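PDB 4GQW: CBS domain-containing protein CBSX1, chloroplastic from Arabidopsis thaliana, which is a chloroplast protein built on a pair of CBS domains and probably acts as a regulatory partner of other proteins, thioredoxins likely among them. Local coordinates for residues A[24-27]-A[28-32]. Numbering follows the deposited sequence.
Sequences TTVD and EALEL
Backbone amides of Ala29, Leu30 and Glu31 reach back four residues to the carbonyls of Thr25, Val26 and Asp27, the Leu30 N to Val26 O bond measuring 2.9 Å, as the chain passes from loop into the first turns of helix 26-35. The amides at such a helix start lack carbonyl partners of their own, and here two residues each offer a side-chain acceptor to the other's backbone N-H. Thr25, at the N-cap, accepts a weak bond from Glu28 N to its OG1 at 3.3 Å. In return Glu28 OE1 takes the Thr25 N-H through its anti lone pair, at 3.2 Å and almost straight (178°). This exchange is a capping box. It depends on the glutamate turning back: CG sits between its own backbone N and carbonyl carbon (chi1 41°), and from there the extended chain doubles back to bring OE1 to the Thr25 amide, meeting the threonine side chain nearly perpendicularly. On the way Glu28 CG passes 3.5 Å from the methyl CG2 of Thr24, whose hydroxyl is held by the carbonyl of Lys21. Shortening Glu28 to an alanine removes the carboxylate, and the Thr25 N-H would probably be left without its acceptor and the Thr24 methyl without its methylene neighbour. Within the first CBS domain, the helix lays Val26, Ala29 and Leu30 against Leu59 of helix 56-59, while Ala29 also touches Phe41 of strand 40-44. The side chains of Val26 and Leu30, one turn apart, lie alongside each other with Val26 CG1 4.1 Å from Leu30 CD1. Farther round, Asp27 OD2 and Glu31 OE2 stand 3.9 Å apart with their carboxylate planes turned 71° from each other, a pairing of like charges that is probably unfavourable; both residues pack on Leu142 of the second subunit.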
loop_
_atom_site.group_PDB
_atom_site.type_symbol
_atom_site.label_atom_id
_atom_site.label_comp_id
_atom_site.label_asym_id
_atom_site.label_seq_id
_atom_site.Cartn_x
_atom_site.Cartn_y
_atom_site.Cartn_z
ATOM N N THR A 24 17.582 12.827 -4.177
ATOM C CA THR A 24 16.379 12.781 -4.996
ATOM C C THR A 24 15.413 13.886 -4.588
ATOM O O THR A 24 15.228 14.157 -3.400
ATOM C CB THR A 24 15.678 11.411 -4.876
ATOM O OG1 THR A 24 16.637 10.365 -5.076
ATOM C CG2 THR A 24 14.570 11.276 -5.898
ATOM N N THR A 25 14.819 14.539 -5.582
ATOM C CA THR A 25 13.838 15.585 -5.325
ATOM C C THR A 25 12.477 14.959 -5.072
ATOM O O THR A 25 12.212 13.835 -5.496
ATOM C CB THR A 25 13.716 16.569 -6.506
ATOM O OG1 THR A 25 12.902 15.992 -7.534
ATOM C CG2 THR A 25 15.085 16.902 -7.071
ATOM N N VAL A 26 11.616 15.697 -4.379
ATOM C CA VAL A 26 10.273 15.233 -4.063
ATOM C C VAL A 26 9.497 14.950 -5.340
ATOM O O VAL A 26 8.689 14.026 -5.397
ATOM C CB VAL A 26 9.518 16.278 -3.220
ATOM C CG1 VAL A 26 8.119 15.793 -2.883
ATOM C CG2 VAL A 26 10.297 16.582 -1.950
ATOM N N ASP A 27 9.769 15.747 -6.367
ATOM C CA ASP A 27 9.137 15.599 -7.670
ATOM C C ASP A 27 9.328 14.204 -8.249
ATOM O O ASP A 27 8.366 13.457 -8.427
ATOM C CB ASP A 27 9.711 16.632 -8.636
ATOM C CG ASP A 27 8.642 17.477 -9.285
ATOM O OD1 ASP A 27 8.715 18.718 -9.167
ATOM O OD2 ASP A 27 7.733 16.903 -9.917
ATOM N N GLU A 28 10.576 13.860 -8.543
ATOM C CA GLU A 28 10.881 12.575 -9.158
ATOM C C GLU A 28 10.540 11.408 -8.239
ATOM O O GLU A 28 10.268 10.307 -8.708
ATOM C CB GLU A 28 12.341 12.516 -9.617
ATOM C CG GLU A 28 13.330 13.134 -8.652
ATOM C CD GLU A 28 14.715 13.273 -9.247
ATOM O OE1 GLU A 28 15.617 13.785 -8.551
ATOM O OE2 GLU A 28 14.902 12.872 -10.415
ATOM N N ALA A 29 10.541 11.656 -6.933
ATOM C CA ALA A 29 10.099 10.652 -5.972
ATOM C C ALA A 29 8.615 10.352 -6.168
ATOM O O ALA A 29 8.212 9.191 -6.255
ATOM C CB ALA A 29 10.364 11.119 -4.550
ATOM N N LEU A 30 7.808 11.405 -6.247
ATOM C CA LEU A 30 6.379 11.258 -6.485
ATOM C C LEU A 30 6.123 10.579 -7.823
ATOM O O LEU A 30 5.258 9.707 -7.932
ATOM C CB LEU A 30 5.680 12.617 -6.448
ATOM C CG LEU A 30 5.590 13.310 -5.085
ATOM C CD1 LEU A 30 4.918 14.666 -5.225
ATOM C CD2 LEU A 30 4.842 12.438 -4.091
ATOM N N GLU A 31 6.883 10.980 -8.839
ATOM C CA GLU A 31 6.748 10.390 -10.163
ATOM C C GLU A 31 7.068 8.897 -10.133
ATOM O O GLU A 31 6.381 8.099 -10.769
ATOM C CB GLU A 31 7.640 11.111 -11.174
ATOM C CG GLU A 31 7.337 12.595 -11.324
ATOM C CD GLU A 31 8.000 13.209 -12.542
ATOM O OE1 GLU A 31 7.686 12.775 -13.671
ATOM O OE2 GLU A 31 8.835 14.126 -12.372
ATOM N N LEU A 32 8.101 8.523 -9.385
ATOM C CA LEU A 32 8.467 7.119 -9.227
ATOM C C LEU A 32 7.358 6.356 -8.509
ATOM O O LEU A 32 7.038 5.219 -8.872
ATOM C CB LEU A 32 9.794 6.984 -8.475
ATOM C CG LEU A 32 11.061 6.748 -9.308
ATOM C CD1 LEU A 32 11.032 5.377 -9.955
ATOM C CD2 LEU A 32 11.244 7.824 -10.363
#